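Local coordinates for protein putative glycosidase ph117-related (Bacteroides thetaiotaomicron, PDB 5A7V) that probably acts on beta-mannosides as a GH130-family glycosidase or phosphorylase, and binds mannose in a central pocket, at residues T106-Y111 with P126-P130; K203-T209 with E272-I278; L286-G290 with V347-M352. All blocks are in the same frame, centred on the assembly; numbering follows the deposited sequence.

In the fold
The chain has the five-bladed beta-propeller architecture of GH130 enzymes; contact 1 is peripheral, while contacts 2 and 3 lie near the centre, at the sugar pocket. Contact 1 binds a loop to strand 107-114, yet the S107 side chain comes, nearest atoms, about 5 Å from a mannose in the second sugar site. Its centre is about 20 Å from that of contact 2 and about 21 Å from that of contact 3, which joins strands 283-291 and 347-355. Contacts 2 and 3 have centres about 8 Å apart and touch: E272 O lies 2.7 Å from N289 N, a probable hydrogen bond between neighbouring strands. Both reach one alpha-mannose, through E272 and F348.

Contact 1 (T106-Y111 with P126-P130); sequences TSRLGY and PVFYP
The backbone of L109 carries the join between 106-111 and the roughly antiparallel loop 126-130, giving its N-H to F128 O (2.9 Å, 174° at the hydrogen) and receiving V127 N on its own O at 2.8 Å. Both bonds are well aligned, the first donor lying in the F128 carbonyl plane and the second approaching L109 O almost head-on. L109 and F128 also send their side chains out side by side in the same direction, and L109 CD1 meets F128 CD2 at 3.7 Å. Placing CG anti to the backbone N (chi1 -169°) carries the F128 ring alongside the L109 side chain toward the neighbouring blade, where it meets Y161 and W182 edge-to-face and K184 in a cation-pi contact. On the other side of the strand R108, extended from CG to NE, crosses Y129 obliquely. Its CG rests against Y129 CB at 3.7 Å, while T106 CG2 sits 3.5 Å above the centre of the guanidinium plane. In that plane a water bridges the two segments, accepting from R108 NE at 2.9 Å and donating to P130 O at the same length. NH1 makes a salt bridge with D96, and carbon packing, water and carboxylate probably all limit the rotation of the group. P126 CB packs by L109 O and R108 CB. Because L109 and F128 both reach strand 143-151, the contact lies where two blades of the beta-propeller meet: past the short outer strand 121-122, the chain runs on beside its blade and packs against the next one.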
loop_
_atom_site.group_PDB
_atom_site.type_symbol
_atom_site.label_atom_id
_atom_site.label_comp_id
_atom_site.label_asym_id
_atom_site.label_seq_id
_atom_site.Cartn_x
_atom_site.Cartn_y
_atom_site.Cartn_z
ATOM N N THR A 106 6.406 -12.635 12.642
ATOM C CA THR A 106 6.807 -12.975 11.250
ATOM C C THR A 106 5.594 -12.720 10.350
ATOM O O THR A 106 4.471 -13.228 10.628
ATOM C CB THR A 106 7.252 -14.457 11.134
ATOM O OG1 THR A 106 8.364 -14.712 11.986
ATOM C CG2 THR A 106 7.650 -14.763 9.684
ATOM N N SER A 107 5.809 -11.941 9.287
ATOM C CA SER A 107 4.792 -11.643 8.298
ATOM C C SER A 107 4.909 -12.613 7.104
ATOM O O SER A 107 6.002 -12.858 6.570
ATOM C CB SER A 107 4.965 -10.202 7.791
ATOM O OG SER A 107 4.610 -9.262 8.837
ATOM N N ARG A 108 3.760 -13.107 6.696
ATOM C CA ARG A 108 3.606 -13.993 5.539
ATOM C C ARG A 108 2.341 -13.535 4.816
ATOM O O ARG A 108 1.426 -12.990 5.437
ATOM C CB ARG A 108 3.471 -15.451 5.996
ATOM C CG ARG A 108 4.665 -15.946 6.803
ATOM C CD ARG A 108 4.521 -17.386 7.286
ATOM N NE ARG A 108 5.643 -17.836 8.096
ATOM C CZ ARG A 108 5.737 -17.765 9.440
ATOM N NH1 ARG A 108 4.807 -17.093 10.134
ATOM N NH2 ARG A 108 6.767 -18.276 10.070
ATOM N N LEU A 109 2.257 -13.769 3.493
ATOM C CA LEU A 109 1.124 -13.285 2.732
ATOM C C LEU A 109 0.067 -14.351 2.495
ATOM O O LEU A 109 0.355 -15.419 1.921
ATOM C CB LEU A 109 1.580 -12.704 1.395
ATOM C CG LEU A 109 2.670 -11.638 1.489
ATOM C CD1 LEU A 109 2.913 -11.052 0.079
ATOM C CD2 LEU A 109 2.405 -10.542 2.521
ATOM N N GLY A 110 -1.157 -14.059 2.899
ATOM C CA GLY A 110 -2.320 -14.873 2.601
ATOM C C GLY A 110 -2.869 -14.552 1.215
ATOM O O GLY A 110 -2.544 -13.510 0.651
ATOM N N TYR A 111 -3.722 -15.443 0.712
ATOM C CA TYR A 111 -4.304 -15.341 -0.635
ATOM C C TYR A 111 -5.820 -15.501 -0.533
ATOM O O TYR A 111 -6.312 -16.473 0.077
ATOM C CB TYR A 111 -3.681 -16.448 -1.496
ATOM C CG TYR A 111 -4.170 -16.530 -2.909
ATOM C CD1 TYR A 111 -5.382 -17.126 -3.252
ATOM C CD2 TYR A 111 -3.384 -16.025 -3.941
ATOM C CE1 TYR A 111 -5.764 -17.192 -4.597
ATOM C CE2 TYR A 111 -3.771 -16.106 -5.258
ATOM C CZ TYR A 111 -4.963 -16.660 -5.581
ATOM O OH TYR A 111 -5.343 -16.714 -6.899
ATOM N N PRO A 126 -0.273 -19.737 3.622
ATOM C CA PRO A 126 0.203 -18.531 2.895
ATOM C C PRO A 126 0.814 -18.910 1.535
ATOM O O PRO A 126 1.200 -20.062 1.335
ATOM C CB PRO A 126 1.237 -17.934 3.871
ATOM C CG PRO A 126 1.768 -19.160 4.603
ATOM C CD PRO A 126 0.561 -20.020 4.810
ATOM N N VAL A 127 0.909 -17.899 0.671
ATOM C CA VAL A 127 1.485 -18.071 -0.679
ATOM C C VAL A 127 2.857 -17.469 -0.803
ATOM O O VAL A 127 3.552 -17.721 -1.804
ATOM C CB VAL A 127 0.593 -17.490 -1.800
ATOM C CG1 VAL A 127 -0.751 -18.197 -1.810
ATOM C CG2 VAL A 127 0.412 -15.992 -1.660
ATOM N N PHE A 128 3.307 -16.636 0.150
ATOM C CA PHE A 128 4.593 -15.949 0.042
ATOM C C PHE A 128 5.125 -15.760 1.454
ATOM O O PHE A 128 4.392 -15.284 2.341
ATOM C CB PHE A 128 4.410 -14.604 -0.669
ATOM C CG PHE A 128 5.701 -13.922 -1.068
ATOM C CD1 PHE A 128 6.454 -14.445 -2.134
ATOM C CD2 PHE A 128 6.136 -12.755 -0.475
ATOM C CE1 PHE A 128 7.623 -13.819 -2.539
ATOM C CE2 PHE A 128 7.290 -12.113 -0.870
ATOM C CZ PHE A 128 8.044 -12.632 -1.932
ATOM N N TYR A 129 6.381 -16.143 1.691
ATOM C CA TYR A 129 6.905 -16.236 3.052
ATOM C C TYR A 129 8.402 -16.386 3.046
ATOM O O TYR A 129 8.977 -16.845 1.997
ATOM C CB TYR A 129 6.244 -17.431 3.774
ATOM C CG TYR A 129 6.052 -18.711 2.937
ATOM C CD1 TYR A 129 7.088 -19.617 2.726
ATOM C CD2 TYR A 129 4.862 -18.944 2.292
ATOM C CE1 TYR A 129 6.914 -20.728 1.898
ATOM C CE2 TYR A 129 4.649 -20.064 1.496
ATOM C CZ TYR A 129 5.681 -20.958 1.317
ATOM O OH TYR A 129 5.503 -22.091 0.544
ATOM N N PRO A 130 9.067 -16.154 4.160
ATOM C CA PRO A 130 10.506 -16.397 4.241
ATOM C C PRO A 130 10.809 -17.898 4.139
ATOM O O PRO A 130 10.009 -18.746 4.588
ATOM C CB PRO A 130 10.912 -15.815 5.592
ATOM C CG PRO A 130 9.646 -15.803 6.386
ATOM C CD PRO A 130 8.552 -15.557 5.415
HETATM O O HOH W 1 7.925 -18.925 6.597
#

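Contact 2 (K203-T209 with E272-I278); sequences KSGSILT and ECGPPAI. With MAN (alpha-D-mannopyranose), chain E; MAN (alpha-D-mannopyranose), chain D; BMA (beta-D-mannopyranose), chain C.
E272 OE2 is gripped by two hydroxyls, S204 OG and O2 of the alpha-mannose in chain E, each donating to it at 2.6 Å. The setting is a parallel pairing of strands 205-212 and 270-280, which joins two blades of the beta-propeller and brings their leading ends to the sugar pocket. S204 uses the anti lone pair of the carboxylate oxygen, away from OE1, and probably helps to position the carboxylate from the second shell. The E272 chain extends from a CG anti to the backbone N (chi1 177°), which carries the carboxylate to the sugar; OE1 is 2.7 Å from mannose O1. K203 crosses E272 obliquely, its CD 3.6 Å from E272 OE2, then bends at chi3 (64°). NZ is thereby delivered to the second sugar site, modelled as alternative alpha and beta anomers of mannose, and donates to O6 of either anomer at 2.9 Å; R93 also binds this sugar. The loop at G274-P276 interrupts the second strand, and S206 OG lies within hydrogen-bonding distance of both G274 O and P275 O; R148 donates to G274 O. Parallel pairing forms at L208 with A277 and T209 with I278, with a weak bond from A277 N to I207 O. A277 O accepts twice, from T209 N (2.9 Å) and T209 OG1 (2.8 Å; also bonded to Q216), the two donors arriving from opposite faces of its carbonyl plane.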
loop_
_atom_site.group_PDB
_atom_site.type_symbol
_atom_site.label_atom_id
_atom_site.label_comp_id
_atom_site.label_asym_id
_atom_site.label_seq_id
_atom_site.Cartn_x
_atom_site.Cartn_y
_atom_site.Cartn_z
ATOM N N LYS A 203 10.965 1.138 1.962
ATOM C CA LYS A 203 9.713 0.391 1.833
ATOM C C LYS A 203 8.721 1.194 1.015
ATOM O O LYS A 203 8.992 2.359 0.705
ATOM C CB LYS A 203 9.129 0.001 3.208
ATOM C CG LYS A 203 8.883 1.197 4.156
ATOM C CD LYS A 203 8.188 0.778 5.471
ATOM C CE LYS A 203 9.042 -0.135 6.294
ATOM N NZ LYS A 203 8.376 -0.589 7.542
ATOM N N SER A 204 7.617 0.575 0.659
ATOM C CA SER A 204 6.421 1.246 0.100
ATOM C C SER A 204 6.640 1.750 -1.335
ATOM O O SER A 204 6.894 2.937 -1.560
ATOM C CB SER A 204 5.922 2.345 1.044
ATOM O OG SER A 204 5.562 1.748 2.280
ATOM N N GLY A 205 6.545 0.801 -2.281
ATOM C CA GLY A 205 6.790 1.074 -3.697
ATOM C C GLY A 205 5.548 1.018 -4.547
ATOM O O GLY A 205 4.899 -0.047 -4.632
ATOM N N SER A 206 5.219 2.122 -5.225
ATOM C CA SER A 206 4.011 2.312 -6.063
ATOM C C SER A 206 4.418 2.490 -7.531
ATOM O O SER A 206 4.803 3.585 -7.985
ATOM C CB SER A 206 3.300 3.586 -5.587
ATOM O OG SER A 206 2.906 3.496 -4.212
ATOM N N ILE A 207 4.368 1.376 -8.268
ATOM C CA ILE A 207 4.675 1.367 -9.699
ATOM C C ILE A 207 3.600 2.122 -10.467
ATOM O O ILE A 207 2.416 2.076 -10.124
ATOM C CB ILE A 207 4.896 -0.070 -10.191
ATOM C CG1 ILE A 207 6.067 -0.714 -9.488
ATOM C CG2 ILE A 207 5.085 -0.145 -11.706
ATOM C CD1 ILE A 207 6.284 -2.196 -9.763
ATOM N N LEU A 208 4.021 2.859 -11.528
ATOM C CA LEU A 208 3.074 3.568 -12.379
ATOM C C LEU A 208 2.265 2.623 -13.276
ATOM O O LEU A 208 2.881 1.754 -13.953
ATOM C CB LEU A 208 3.822 4.591 -13.233
ATOM C CG LEU A 208 2.988 5.447 -14.171
ATOM C CD1 LEU A 208 2.051 6.356 -13.365
ATOM C CD2 LEU A 208 3.887 6.285 -15.046
ATOM N N THR A 209 0.968 2.861 -13.354
ATOM C CA THR A 209 0.005 2.080 -14.139
ATOM C C THR A 209 -0.937 3.007 -14.895
ATOM O O THR A 209 -0.986 4.231 -14.640
ATOM C CB THR A 209 -0.848 1.162 -13.221
ATOM O OG1 THR A 209 -1.746 1.982 -12.417
ATOM C CG2 THR A 209 -0.008 0.289 -12.330
ATOM N N GLU A 272 3.834 8.445 2.873
ATOM C CA GLU A 272 4.249 7.077 2.568
ATOM C C GLU A 272 3.386 6.534 1.441
ATOM O O GLU A 272 2.168 6.501 1.480
ATOM C CB GLU A 272 4.079 6.192 3.799
ATOM C CG GLU A 272 4.432 4.716 3.526
ATOM C CD GLU A 272 4.648 3.877 4.750
ATOM O OE1 GLU A 272 4.198 4.321 5.869
ATOM O OE2 GLU A 272 5.297 2.819 4.647
ATOM N N CYS A 273 4.060 6.120 0.364
ATOM C CA CYS A 273 3.368 5.658 -0.867
ATOM C C CYS A 273 2.342 4.590 -0.565
ATOM O O CYS A 273 2.577 3.727 0.258
ATOM C CB CYS A 273 4.406 5.214 -1.904
ATOM S SG CYS A 273 5.449 6.578 -2.498
ATOM N N GLY A 274 1.199 4.634 -1.262
ATOM C CA GLY A 274 0.123 3.679 -1.067
ATOM C C GLY A 274 0.032 2.635 -2.213
ATOM O O GLY A 274 1.052 1.971 -2.499
ATOM N N PRO A 275 -1.116 2.523 -2.856
ATOM C CA PRO A 275 -1.229 1.563 -3.963
ATOM C C PRO A 275 -0.427 2.033 -5.190
ATOM O O PRO A 275 0.146 3.114 -5.202
ATOM C CB PRO A 275 -2.719 1.567 -4.278
ATOM C CG PRO A 275 -3.210 2.893 -3.810
ATOM C CD PRO A 275 -2.369 3.297 -2.657
ATOM N N PRO A 276 -0.393 1.223 -6.273
ATOM C CA PRO A 276 0.229 1.669 -7.546
ATOM C C PRO A 276 -0.320 3.039 -8.019
ATOM O O PRO A 276 -1.513 3.345 -7.816
ATOM C CB PRO A 276 -0.130 0.518 -8.485
ATOM C CG PRO A 276 -0.197 -0.680 -7.585
ATOM C CD PRO A 276 -0.841 -0.172 -6.323
ATOM N N ALA A 277 0.568 3.859 -8.576
ATOM C CA ALA A 277 0.179 5.164 -9.089
ATOM C C ALA A 277 -0.604 5.024 -10.393
ATOM O O ALA A 277 -0.431 4.022 -11.109
ATOM C CB ALA A 277 1.363 6.022 -9.264
ATOM N N ILE A 278 -1.456 5.992 -10.740
ATOM C CA ILE A 278 -2.372 5.903 -11.862
ATOM C C ILE A 278 -2.246 7.096 -12.788
ATOM O O ILE A 278 -2.434 8.242 -12.383
ATOM C CB ILE A 278 -3.841 5.757 -11.417
ATOM C CG1 ILE A 278 -4.005 4.599 -10.441
ATOM C CG2 ILE A 278 -4.757 5.593 -12.624
ATOM C CD1 ILE A 278 -5.337 4.598 -9.699
HETATM C C1 MAN E . 4.715 1.935 8.566
HETATM C C2 MAN E . 3.961 1.258 7.401
HETATM C C3 MAN E . 3.155 -0.009 7.748
HETATM C C4 MAN E . 2.380 0.167 9.067
HETATM C C5 MAN E . 2.617 1.539 9.724
HETATM C C6 MAN E . 1.972 1.645 11.124
HETATM O O1 MAN E . 4.971 3.422 8.311
HETATM O O2 MAN E . 4.969 0.933 6.434
HETATM O O3 MAN E . 3.974 -1.152 7.901
HETATM O O4 MAN E . 1.021 -0.064 8.756
HETATM O O5 MAN E . 4.066 1.707 9.837
HETATM O O6 MAN E . 2.577 0.686 12.003
HETATM C C1 MAN D . 7.776 -0.806 11.356
HETATM C C2 MAN D . 6.426 -0.912 10.787
HETATM C C3 MAN D . 6.084 -2.379 10.915
HETATM C C4 MAN D . 7.117 -3.325 10.316
HETATM C C5 MAN D . 8.525 -2.952 10.746
HETATM C C6 MAN D . 9.587 -3.520 9.829
HETATM O O1 MAN D . 7.898 -0.920 12.722
HETATM O O2 MAN D . 6.375 -0.601 9.399
HETATM O O3 MAN D . 4.830 -2.715 10.304
HETATM O O4 MAN D . 6.854 -4.672 10.749
HETATM O O5 MAN D . 8.731 -1.553 10.723
HETATM O O6 MAN D . 9.436 -3.099 8.469
HETATM C C1 BMA C . 7.619 -0.738 11.406
HETATM C C2 BMA C . 6.227 -1.163 10.925
HETATM C C3 BMA C . 6.103 -2.664 11.052
HETATM C C4 BMA C . 7.249 -3.347 10.331
HETATM C C5 BMA C . 8.600 -2.716 10.685
HETATM C C6 BMA C . 9.744 -3.268 9.855
HETATM O O1 BMA C . 7.876 0.657 11.404
HETATM O O2 BMA C . 6.045 -0.821 9.545
HETATM O O3 BMA C . 4.802 -3.177 10.573
HETATM O O4 BMA C . 7.230 -4.730 10.719
HETATM O O5 BMA C . 8.611 -1.278 10.527
HETATM O O6 BMA C . 9.553 -3.083 8.449
#

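Contact 3 (L286-G290 with V347-M352); sequences LLYNG and VFIEGM. With MAN (alpha-D-mannopyranose), chain E.
N289 docks its side-chain amide on the backbone of I349 with two hydrogen bonds, and around it the contact is at its tightest. I349 N donates to N289 OD1 at 2.9 Å, and N289 ND2 donates to I349 O at 3.1 Å, nearly straight (174°). Each uses a lone pair in the acceptor's carbonyl plane, so the amide cannot readily turn. It lies stacked on F348, the planes 11° apart, with ND2 3.6 Å above the ring centre; the alpha-mannose of chain E covers the opposite face, its C2 3.7 Å from F348 CZ. N289 is thus a second-shell support beneath the sugar-binding ring. Strands 283-291 and 347-355 belong to different blades of the beta-propeller, and here a side chain stands in for backbone pairing. Just beyond, E350 and G351 both face Y362 in a classic beta bulge. To one side of the amide, a water bridges N289 OD1 and V347 O, donating to both. To the other, I349, its CG1 between the backbone N and carbonyl carbon (chi1 63°), directs CD1 to L287 CB at 3.7 Å. The contact is looser farther out, where L287 CD1 and M352 SD, 3.9 Å apart, make van der Waals contact alone.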
loop_
_atom_site.group_PDB
_atom_site.type_symbol
_atom_site.label_atom_id
_atom_site.label_comp_id
_atom_site.label_asym_id
_atom_site.label_seq_id
_atom_site.Cartn_x
_atom_site.Cartn_y
_atom_site.Cartn_z
ATOM N N LEU A 286 -0.771 9.809 -7.330
ATOM C CA LEU A 286 -0.195 8.958 -6.317
ATOM C C LEU A 286 -1.102 9.049 -5.093
ATOM O O LEU A 286 -1.223 10.137 -4.449
ATOM C CB LEU A 286 1.207 9.426 -5.920
ATOM C CG LEU A 286 1.878 8.646 -4.794
ATOM C CD1 LEU A 286 2.131 7.173 -5.135
ATOM C CD2 LEU A 286 3.138 9.289 -4.317
ATOM N N LEU A 287 -1.761 7.941 -4.750
ATOM C CA LEU A 287 -2.566 7.862 -3.502
ATOM C C LEU A 287 -1.601 7.365 -2.427
ATOM O O LEU A 287 -0.823 6.425 -2.634
ATOM C CB LEU A 287 -3.781 6.959 -3.712
ATOM C CG LEU A 287 -4.736 7.354 -4.848
ATOM C CD1 LEU A 287 -4.408 6.701 -6.190
ATOM C CD2 LEU A 287 -6.175 7.002 -4.495
ATOM N N TYR A 288 -1.598 8.048 -1.260
ATOM C CA TYR A 288 -0.549 7.815 -0.266
ATOM C C TYR A 288 -1.124 7.912 1.164
ATOM O O TYR A 288 -2.289 8.288 1.333
ATOM C CB TYR A 288 0.658 8.748 -0.454
ATOM C CG TYR A 288 0.408 10.218 -0.180
ATOM C CD1 TYR A 288 -0.123 11.055 -1.114
ATOM C CD2 TYR A 288 0.732 10.742 1.078
ATOM C CE1 TYR A 288 -0.371 12.398 -0.827
ATOM C CE2 TYR A 288 0.484 12.072 1.375
ATOM C CZ TYR A 288 -0.051 12.913 0.422
ATOM O OH TYR A 288 -0.306 14.243 0.666
ATOM N N ASN A 289 -0.269 7.555 2.102
ATOM C CA ASN A 289 -0.603 7.516 3.527
ATOM C C ASN A 289 0.144 8.595 4.276
ATOM O O ASN A 289 1.359 8.645 4.247
ATOM C CB ASN A 289 -0.222 6.117 4.040
ATOM C CG ASN A 289 -1.063 5.044 3.382
ATOM O OD1 ASN A 289 -2.247 4.959 3.612
ATOM N ND2 ASN A 289 -0.434 4.214 2.513
ATOM N N GLY A 290 -0.622 9.466 4.935
ATOM C CA GLY A 290 -0.000 10.482 5.786
ATOM C C GLY A 290 -0.022 10.076 7.240
ATOM O O GLY A 290 -1.038 9.566 7.702
ATOM N N VAL A 347 -5.925 3.926 8.326
ATOM C CA VAL A 347 -6.511 3.335 7.119
ATOM C C VAL A 347 -5.371 3.314 6.101
ATOM O O VAL A 347 -5.144 4.287 5.363
ATOM C CB VAL A 347 -7.781 4.044 6.613
ATOM C CG1 VAL A 347 -8.943 3.745 7.550
ATOM C CG2 VAL A 347 -7.609 5.555 6.459
ATOM N N PHE A 348 -4.589 2.235 6.115
ATOM C CA PHE A 348 -3.322 2.195 5.371
ATOM C C PHE A 348 -3.596 1.661 3.956
ATOM O O PHE A 348 -3.757 0.461 3.758
ATOM C CB PHE A 348 -2.297 1.340 6.102
ATOM C CG PHE A 348 -0.902 1.514 5.598
ATOM C CD1 PHE A 348 -0.114 2.602 5.989
ATOM C CD2 PHE A 348 -0.380 0.615 4.639
ATOM C CE1 PHE A 348 1.144 2.794 5.480
ATOM C CE2 PHE A 348 0.887 0.807 4.157
ATOM C CZ PHE A 348 1.658 1.865 4.553
ATOM N N ILE A 349 -3.743 2.589 3.009
ATOM C CA ILE A 349 -4.187 2.240 1.678
ATOM C C ILE A 349 -3.070 1.627 0.866
ATOM O O ILE A 349 -1.942 2.108 0.869
ATOM C CB ILE A 349 -4.867 3.434 0.994
ATOM C CG1 ILE A 349 -3.935 4.629 0.784
ATOM C CG2 ILE A 349 -6.145 3.835 1.722
ATOM C CD1 ILE A 349 -4.377 5.581 -0.311
ATOM N N GLU A 350 -3.424 0.539 0.158
ATOM C CA GLU A 350 -2.366 -0.284 -0.401
ATOM C C GLU A 350 -2.768 -1.081 -1.642
ATOM O O GLU A 350 -1.847 -1.442 -2.417
ATOM C CB GLU A 350 -1.846 -1.203 0.681
ATOM C CG GLU A 350 -0.553 -1.920 0.373
ATOM C CD GLU A 350 0.038 -2.598 1.589
ATOM O OE1 GLU A 350 -0.053 -2.070 2.719
ATOM O OE2 GLU A 350 0.689 -3.683 1.479
ATOM N N GLY A 351 -4.043 -1.377 -1.841
ATOM C CA GLY A 351 -4.484 -2.098 -3.031
ATOM C C GLY A 351 -5.644 -1.396 -3.708
ATOM O O GLY A 351 -6.496 -0.805 -3.011
ATOM N N MET A 352 -5.704 -1.457 -5.043
ATOM C CA MET A 352 -6.831 -0.913 -5.762
ATOM C C MET A 352 -7.097 -1.802 -6.967
ATOM O O MET A 352 -6.129 -2.196 -7.658
ATOM C CB MET A 352 -6.579 0.497 -6.296
ATOM C CG MET A 352 -6.540 1.557 -5.283
ATOM S SD MET A 352 -6.119 3.179 -5.989
ATOM C CE MET A 352 -7.586 3.746 -6.849
HETATM C C1 MAN E . 4.715 1.935 8.566
HETATM C C2 MAN E . 3.961 1.258 7.401
HETATM C C3 MAN E . 3.155 -0.009 7.748
HETATM C C4 MAN E . 2.380 0.167 9.067
HETATM C C5 MAN E . 2.617 1.539 9.724
HETATM C C6 MAN E . 1.972 1.645 11.124
HETATM O O1 MAN E . 4.971 3.422 8.311
HETATM O O2 MAN E . 4.969 0.933 6.434
HETATM O O3 MAN E . 3.974 -1.152 7.901
HETATM O O4 MAN E . 1.021 -0.064 8.756
HETATM O O5 MAN E . 4.066 1.707 9.837
HETATM O O6 MAN E . 2.577 0.686 12.003
HETATM O O HOH W 2 -3.310 6.453 5.728
#